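Local coordinates for protein lysozyme, putative (Bacillus anthracis, PDB 2WAG) that probably cleaves bacterial cell-wall peptidoglycan as a family 25 lysozyme, hydrolysing its glycosidic bonds with retention of anomeric configuration, at residues A110-D114 and N115-R119; L143-T146 and Q147-D151; G26-W30 and R31-K35. One frame throughout, in Å; residues are numbered along the deposited sequence. Where two conformers were deposited one is given.

Contact 1: A110-D114 and N115-R119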
loop_
_atom_site.group_PDB
_atom_site.type_symbol
_atom_site.label_atom_id
_atom_site.label_comp_id
_atom_site.label_asym_id
_atom_site.label_seq_id
_atom_site.Cartn_x
_atom_site.Cartn_y
_atom_site.Cartn_z
ATOM N N ALA A 110 11.058 -6.916 0.309
ATOM C CA ALA A 110 11.410 -8.203 0.897
ATOM C C ALA A 110 11.647 -8.076 2.400
ATOM O O ALA A 110 10.785 -7.590 3.133
ATOM C CB ALA A 110 12.637 -8.781 0.211
ATOM N N ASN A 111 12.819 -8.512 2.854
ATOM C CA ASN A 111 13.152 -8.478 4.276
ATOM C C ASN A 111 14.168 -7.394 4.630
ATOM O O ASN A 111 14.700 -7.368 5.740
ATOM C CB ASN A 111 13.666 -9.843 4.736
ATOM C CG ASN A 111 12.612 -10.929 4.630
ATOM O OD1 ASN A 111 12.900 -12.049 4.208
ATOM N ND2 ASN A 111 11.384 -10.602 5.018
ATOM N N LYS A 112 14.461 -6.516 3.674
ATOM C CA LYS A 112 15.616 -5.630 3.792
ATOM C C LYS A 112 15.511 -4.661 4.973
ATOM O O LYS A 112 16.521 -4.228 5.533
ATOM C CB LYS A 112 15.872 -4.880 2.476
ATOM C CG LYS A 112 16.009 -5.781 1.247
ATOM C CD LYS A 112 17.317 -6.572 1.204
ATOM C CE LYS A 112 18.531 -5.795 1.692
ATOM N NZ LYS A 112 19.750 -6.640 1.610
ATOM N N LYS A 113 14.291 -4.319 5.383
ATOM C CA LYS A 113 14.136 -3.407 6.495
ATOM C C LYS A 113 14.455 -4.059 7.857
ATOM O O LYS A 113 14.701 -3.352 8.824
ATOM C CB LYS A 113 12.754 -2.730 6.491
ATOM C CG LYS A 113 12.641 -1.603 7.509
ATOM C CD LYS A 113 11.298 -0.869 7.482
ATOM C CE LYS A 113 11.071 -0.131 8.812
ATOM N NZ LYS A 113 9.793 0.626 8.850
ATOM N N ASP A 114 14.479 -5.393 7.924
ATOM C CA ASP A 114 14.902 -6.070 9.168
ATOM C C ASP A 114 16.370 -5.805 9.477
ATOM O O ASP A 114 16.792 -5.880 10.623
ATOM C CB ASP A 114 14.687 -7.586 9.076
ATOM C CG ASP A 114 13.226 -7.998 9.200
ATOM O OD1 ASP A 114 12.503 -7.423 10.037
ATOM O OD2 ASP A 114 12.828 -8.944 8.482
ATOM N N ASN A 115 17.154 -5.527 8.444
ATOM C CA ASN A 115 18.580 -5.249 8.606
ATOM C C ASN A 115 19.008 -4.235 7.564
ATOM O O ASN A 115 19.599 -4.597 6.542
ATOM C CB ASN A 115 19.383 -6.534 8.447
ATOM C CG ASN A 115 19.068 -7.548 9.522
ATOM O OD1 ASN A 115 19.520 -7.418 10.663
ATOM N ND2 ASN A 115 18.295 -8.568 9.166
ATOM N N PRO A 116 18.684 -2.961 7.807
ATOM C CA PRO A 116 18.854 -1.979 6.730
ATOM C C PRO A 116 20.297 -1.865 6.253
ATOM O O PRO A 116 21.242 -1.838 7.064
ATOM C CB PRO A 116 18.406 -0.668 7.370
ATOM C CG PRO A 116 17.438 -1.100 8.471
ATOM C CD PRO A 116 18.001 -2.394 8.985
ATOM N N PRO A 117 20.476 -1.784 4.942
ATOM C CA PRO A 117 21.799 -1.540 4.385
ATOM C C PRO A 117 22.424 -0.275 4.946
ATOM O O PRO A 117 21.726 0.663 5.358
ATOM C CB PRO A 117 21.504 -1.367 2.898
ATOM C CG PRO A 117 20.325 -2.253 2.671
ATOM C CD PRO A 117 19.472 -2.060 3.893
ATOM N N LYS A 118 23.756 -0.248 4.964
ATOM C CA LYS A 118 24.453 0.919 5.452
ATOM C C LYS A 118 24.412 2.036 4.426
ATOM O O LYS A 118 24.510 1.781 3.251
ATOM C CB LYS A 118 25.911 0.576 5.696
ATOM C CG LYS A 118 26.071 -0.493 6.731
ATOM C CD LYS A 118 25.591 0.027 8.063
ATOM N N ARG A 119 24.261 3.260 4.885
ATOM C CA ARG A 119 24.199 4.395 3.974
ATOM C C ARG A 119 25.387 4.444 3.018
ATOM O O ARG A 119 25.208 4.706 1.842
ATOM C CB ARG A 119 24.100 5.693 4.769
ATOM C CG ARG A 119 23.966 6.937 3.907
ATOM C CD ARG A 119 23.779 8.156 4.803
ATOM N NE ARG A 119 23.881 9.415 4.078
ATOM C CZ ARG A 119 22.864 10.237 3.798
ATOM N NH1 ARG A 119 21.611 9.972 4.177
ATOM N NH2 ARG A 119 23.130 11.353 3.158
HETATM O O HOH W 1 17.207 -8.598 6.252
HETATM O O HOH W 2 19.205 -6.718 4.760
#
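The carbonyl oxygen of Lys112 is approached by two groups from the following segment. Asn115 N donates to Lys112 O over 3.2 Å, and Pro116 CA adds a CH···O contact to Lys112 O at 3.5 Å. The amide does not come in along a lone pair: it lies above the carbonyl plane, 61° out of it, and its N-H···O angle is 145°, as expected where the chain closes a tight turn. One residue earlier the same step occurs, with Asp114 N bonded to Asn111 O at 3.0 Å. These are two overlapping turns, and they wind residues 112-114 into a helix-like bend without regular helical bonds.

Prolines end the bend. Pro116 brings no N-H to continue the bonding, and its CD sits 3.4 Å from Lys113 O. Pro117 meets the side chain of Lys112, whose CE lies 4.1 Å from Pro117 CG, the two crossing at about a right angle. Bends at chi2 and chi3 fold the lysine chain back to that meeting.

Two waters tie the turn together. One donates to Asn111 O at 2.8 Å and accepts from Asn115 ND2; the other donates to Asn115 O at 2.8 Å and takes a weak bond from Lys112 NZ. Lys112 and Asn115 were each modelled in two conformers, so the links to their side chains hold for one of these. Lys112 NZ has its stronger partner in Asp79, a salt bridge, while Asp114 OD1 accepts from Lys171 N of the second subunit.

The whole turn lies on the surface, in the loop leading from strand 103-106 to helix 119-137. Lys118 is the N-cap of that helix, and Pro117 O accepts from Tyr153 OH, on helix 147-154.

Contact 2: L143-T146 and Q147-D151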
loop_
_atom_site.group_PDB
_atom_site.type_symbol
_atom_site.label_atom_id
_atom_site.label_comp_id
_atom_site.label_asym_id
_atom_site.label_seq_id
_atom_site.Cartn_x
_atom_site.Cartn_y
_atom_site.Cartn_z
ATOM N N LEU A 143 15.244 10.637 -8.251
ATOM C CA LEU A 143 15.194 9.585 -7.239
ATOM C C LEU A 143 13.815 9.575 -6.597
ATOM O O LEU A 143 13.392 10.605 -6.053
ATOM C CB LEU A 143 16.243 9.810 -6.149
ATOM C CG LEU A 143 17.693 9.866 -6.639
ATOM C CD1 LEU A 143 18.629 10.180 -5.487
ATOM C CD2 LEU A 143 18.107 8.546 -7.333
ATOM N N TYR A 144 13.127 8.432 -6.682
ATOM C CA TYR A 144 11.895 8.226 -5.925
ATOM C C TYR A 144 12.264 7.548 -4.628
ATOM O O TYR A 144 13.079 6.613 -4.623
ATOM C CB TYR A 144 10.950 7.318 -6.700
ATOM C CG TYR A 144 9.773 6.829 -5.872
ATOM C CD1 TYR A 144 8.563 7.529 -5.836
ATOM C CD2 TYR A 144 9.883 5.651 -5.120
ATOM C CE1 TYR A 144 7.487 7.055 -5.077
ATOM C CE2 TYR A 144 8.827 5.184 -4.343
ATOM C CZ TYR A 144 7.626 5.875 -4.341
ATOM O OH TYR A 144 6.574 5.368 -3.609
ATOM N N ALA A 145 11.650 7.972 -3.569
ATOM C CA ALA A 145 11.842 7.331 -2.266
ATOM C C ALA A 145 10.615 7.422 -1.391
ATOM O O ALA A 145 9.878 8.335 -1.523
ATOM C CB ALA A 145 13.027 7.956 -1.525
ATOM N N THR A 146 10.492 6.452 -0.498
ATOM C CA THR A 146 9.563 6.576 0.620
ATOM C C THR A 146 10.208 7.459 1.704
ATOM O O THR A 146 11.429 7.716 1.689
ATOM C CB THR A 146 9.281 5.197 1.208
ATOM O OG1 THR A 146 10.538 4.633 1.605
ATOM C CG2 THR A 146 8.573 4.294 0.184
ATOM N N GLN A 147 9.411 7.919 2.662
ATOM C CA GLN A 147 9.935 8.726 3.751
ATOM C C GLN A 147 11.080 8.028 4.486
ATOM O O GLN A 147 12.114 8.637 4.758
ATOM C CB GLN A 147 8.807 9.089 4.729
ATOM C CG GLN A 147 9.216 10.073 5.832
ATOM C CD GLN A 147 8.170 10.190 6.936
ATOM O OE1 GLN A 147 7.605 9.192 7.384
ATOM N NE2 GLN A 147 7.920 11.409 7.383
ATOM N N GLU A 148 10.891 6.755 4.809
ATOM C CA GLU A 148 11.923 6.051 5.573
ATOM C C GLU A 148 13.215 5.897 4.773
ATOM O O GLU A 148 14.316 6.086 5.314
ATOM C CB GLU A 148 11.389 4.698 6.069
ATOM C CG GLU A 148 10.312 4.873 7.143
ATOM C CD GLU A 148 9.818 3.587 7.719
ATOM O OE1 GLU A 148 9.814 2.566 6.995
ATOM O OE2 GLU A 148 9.416 3.601 8.909
ATOM N N ALA A 149 13.096 5.553 3.492
ATOM C CA ALA A 149 14.286 5.426 2.668
ATOM C C ALA A 149 14.937 6.792 2.433
ATOM O O ALA A 149 16.171 6.906 2.421
ATOM C CB ALA A 149 13.958 4.708 1.354
ATOM N N TYR A 150 14.123 7.827 2.243
ATOM C CA TYR A 150 14.669 9.153 2.079
ATOM C C TYR A 150 15.474 9.519 3.326
ATOM O O TYR A 150 16.630 9.959 3.235
ATOM C CB TYR A 150 13.545 10.173 1.851
ATOM C CG TYR A 150 14.084 11.555 1.573
ATOM C CD1 TYR A 150 14.400 11.933 0.271
ATOM C CD2 TYR A 150 14.306 12.481 2.598
ATOM C CE1 TYR A 150 14.919 13.187 -0.005
ATOM C CE2 TYR A 150 14.813 13.748 2.330
ATOM C CZ TYR A 150 15.135 14.091 1.020
ATOM O OH TYR A 150 15.632 15.345 0.749
ATOM N N ASP A 151 14.884 9.344 4.502
ATOM C CA ASP A 151 15.561 9.798 5.718
ATOM C C ASP A 151 16.867 9.051 5.971
ATOM O O ASP A 151 17.816 9.628 6.494
ATOM C CB ASP A 151 14.620 9.689 6.918
ATOM C CG ASP A 151 13.512 10.729 6.883
ATOM O OD1 ASP A 151 13.572 11.674 6.062
ATOM O OD2 ASP A 151 12.587 10.593 7.709
#
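Tyr150 meets Ala145 through its CB, 4.1 Å from Ala145 CB, while its flat ring is carried away from residues 143-146, CG being anti to the backbone N. At the ring edge, in its plane, sits Asp151 OD1, which is itself bonded to Ser175 OG. Ile163, Leu174 and Arg178 also touch the Tyr150 side chain; its hydroxyl pairs with Asp176 OD1. The nearest side-chain atom of Tyr150 is about 3 Å from a magnesium ion, whose site includes Ile154 and Ala157.

The turn into the helix belongs to Thr146. Its carbonyl oxygen takes Tyr150 N at 2.8 Å, nearly along the C=O axis, an i to i+4 bond. Its hydroxyl caps the helix: Thr146 OG1 accepts a weak but straight bond (160°) from Ala149 N at 3.3 Å. A chi1 of 58°, with OG1 lodged between the backbone N and the carbonyl carbon, aims the oxygen at that amide. Ala145 CB and Ala149 CB are 4.4 Å apart.

Strand 143-145 and helix 147-151 run at 121° to each other. Their junction opens the crossover of the beta-alpha-beta unit of strand 142-145, helix 147-154 and strand 162-166, the repeating element of TIM barrels, to whose clan family 25 belongs.

Contact 3: G26-W30 and R31-K35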
loop_
_atom_site.group_PDB
_atom_site.type_symbol
_atom_site.label_atom_id
_atom_site.label_comp_id
_atom_site.label_asym_id
_atom_site.label_seq_id
_atom_site.Cartn_x
_atom_site.Cartn_y
_atom_site.Cartn_z
ATOM N N GLY A 26 -1.759 -4.488 -14.395
ATOM C CA GLY A 26 -2.473 -5.214 -15.456
ATOM C C GLY A 26 -2.472 -4.476 -16.782
ATOM O O GLY A 26 -1.556 -3.707 -17.085
ATOM N N ASP A 27 -3.490 -4.745 -17.589
ATOM C CA ASP A 27 -3.640 -4.168 -18.919
ATOM C C ASP A 27 -4.159 -2.736 -18.793
ATOM O O ASP A 27 -5.289 -2.511 -18.364
ATOM C CB ASP A 27 -4.631 -5.031 -19.713
ATOM C CG ASP A 27 -4.623 -4.732 -21.200
ATOM O OD1 ASP A 27 -3.803 -3.918 -21.666
ATOM O OD2 ASP A 27 -5.445 -5.336 -21.923
ATOM N N ILE A 28 -3.339 -1.775 -19.176
ATOM C CA ILE A 28 -3.711 -0.382 -19.048
ATOM C C ILE A 28 -4.195 0.178 -20.370
ATOM O O ILE A 28 -3.568 -0.022 -21.414
ATOM C CB ILE A 28 -2.523 0.438 -18.562
ATOM C CG1 ILE A 28 -2.148 0.020 -17.142
ATOM C CG2 ILE A 28 -2.828 1.927 -18.645
ATOM C CD1 ILE A 28 -0.747 0.374 -16.802
ATOM N N ASP A 29 -5.329 0.871 -20.319
ATOM C CA ASP A 29 -5.856 1.563 -21.476
ATOM C C ASP A 29 -5.283 2.981 -21.406
ATOM O O ASP A 29 -5.809 3.852 -20.705
ATOM C CB ASP A 29 -7.386 1.593 -21.418
ATOM C CG ASP A 29 -8.011 2.281 -22.626
ATOM O OD1 ASP A 29 -7.327 3.047 -23.326
ATOM O OD2 ASP A 29 -9.214 2.037 -22.885
ATOM N N TRP A 30 -4.183 3.203 -22.114
ATOM C CA TRP A 30 -3.465 4.471 -22.003
ATOM C C TRP A 30 -4.273 5.632 -22.556
ATOM O O TRP A 30 -4.219 6.741 -22.019
ATOM C CB TRP A 30 -2.087 4.370 -22.684
ATOM C CG TRP A 30 -1.175 3.499 -21.870
ATOM C CD1 TRP A 30 -0.891 2.176 -22.054
ATOM C CD2 TRP A 30 -0.499 3.892 -20.677
ATOM N NE1 TRP A 30 -0.049 1.732 -21.051
ATOM C CE2 TRP A 30 0.211 2.773 -20.200
ATOM C CE3 TRP A 30 -0.427 5.090 -19.966
ATOM C CZ2 TRP A 30 0.982 2.821 -19.031
ATOM C CZ3 TRP A 30 0.337 5.136 -18.809
ATOM C CH2 TRP A 30 1.031 4.014 -18.354
ATOM N N ARG A 31 -5.056 5.382 -23.599
ATOM C CA ARG A 31 -5.899 6.445 -24.135
ATOM C C ARG A 31 -6.944 6.894 -23.106
ATOM O O ARG A 31 -7.288 8.073 -23.027
ATOM C CB ARG A 31 -6.555 6.025 -25.457
ATOM C CG ARG A 31 -6.768 4.522 -25.635
ATOM C CD ARG A 31 -5.526 3.782 -26.194
ATOM N NE ARG A 31 -4.858 2.942 -25.201
ATOM C CZ ARG A 31 -3.910 2.034 -25.470
ATOM N NH1 ARG A 31 -3.455 1.870 -26.709
ATOM N NH2 ARG A 31 -3.368 1.339 -24.483
ATOM N N GLU A 32 -7.442 5.956 -22.309
ATOM C CA GLU A 32 -8.401 6.294 -21.276
ATOM C C GLU A 32 -7.779 7.105 -20.145
ATOM O O GLU A 32 -8.402 8.038 -19.612
ATOM C CB GLU A 32 -9.088 5.044 -20.737
ATOM C CG GLU A 32 -10.385 5.358 -20.014
ATOM C CD GLU A 32 -11.497 5.911 -20.923
ATOM O OE1 GLU A 32 -11.394 5.855 -22.160
ATOM O OE2 GLU A 32 -12.496 6.423 -20.381
ATOM N N LEU A 33 -6.534 6.784 -19.779
ATOM C CA LEU A 33 -5.833 7.626 -18.793
ATOM C C LEU A 33 -5.605 9.031 -19.326
ATOM O O LEU A 33 -5.750 10.028 -18.597
ATOM C CB LEU A 33 -4.503 7.008 -18.332
ATOM C CG LEU A 33 -4.611 5.743 -17.479
ATOM C CD1 LEU A 33 -3.214 5.163 -17.197
ATOM C CD2 LEU A 33 -5.354 6.017 -16.176
ATOM N N GLU A 34 -5.219 9.119 -20.594
ATOM C CA GLU A 34 -5.015 10.419 -21.213
ATOM C C GLU A 34 -6.299 11.267 -21.143
ATOM O O GLU A 34 -6.248 12.462 -20.874
ATOM C CB GLU A 34 -4.552 10.228 -22.657
ATOM C CG GLU A 34 -4.364 11.514 -23.426
ATOM C CD GLU A 34 -3.837 11.280 -24.815
ATOM O OE1 GLU A 34 -4.311 10.367 -25.511
ATOM O OE2 GLU A 34 -2.912 12.018 -25.199
ATOM N N LYS A 35 -7.441 10.615 -21.353
ATOM C CA LYS A 35 -8.751 11.268 -21.263
ATOM C C LYS A 35 -9.143 11.744 -19.874
ATOM O O LYS A 35 -10.082 12.514 -19.748
ATOM C CB LYS A 35 -9.822 10.346 -21.830
ATOM C CG LYS A 35 -9.755 10.263 -23.336
ATOM C CD LYS A 35 -10.784 9.301 -23.882
ATOM C CE LYS A 35 -10.641 9.201 -25.387
ATOM N NZ LYS A 35 -11.571 8.176 -25.975
#
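Asp29 is the N-cap of helix 30-34, and with Trp30 and Arg31 it makes up most of this helix start. With CG anti to the backbone N, the carboxylate of Asp29 reaches forward over the first turn, where Asp29 OD1 accepts from Glu32 N at 3.1 Å. The amide arrives from above the carboxylate plane, 68° out of it. In the conformer given for Arg31, one of two, the same OD1 forms a salt bridge with Arg31 NE, also at 3.1 Å, whose hydrogen bond is weak; the guanidinium and carboxylate planes stand 64° apart. The squeeze of Arg31 CG against OD1 is doubtful. Asp29 OD2 is bonded to Tyr194 OH, so the cap is itself anchored.

The Trp30 ring packs against strand 17-21 and helix 56-64, where NE1 donates to Asn59 OD1. In the conformer described, Ile28 CG2 lies 3.5 Å above the Trp30 ring plane, over its centre. Leu33 CD1 comes obliquely to the six-membered part, 3.9 Å from Trp30 CZ3, and also packs on Ile28. At the ring edge, near its plane, is Arg31 NH2.

Backbone bonds then take over: Leu33 N meets Asp29 O in the carbonyl plane, and Glu34 N donates to Trp30 O at 2.9 Å with an N-H···O angle of 163°.

In the fold
Along the chain the order is contact 3, contact 1, contact 2, all within the family 25 range, around one curled sheet. Contact 3 starts the helix that follows strand 17-21, contact 1 lies in the loop between strand 103-106 and helix 119-137, and contact 2 joins strand 142-145 to helix 147-154. Contacts 1 and 2 have centres about 13 Å apart, and a salt bridge from Lys113 NZ to Glu148 OE1 at 2.7 Å ties the loop after one strand to the helix start after the next. Contact 3 lies across the chain's centre, about 35 Å from contact 1 and 28 Å from contact 2, centre to centre, and shapes a separate side of the barrel, touching neither.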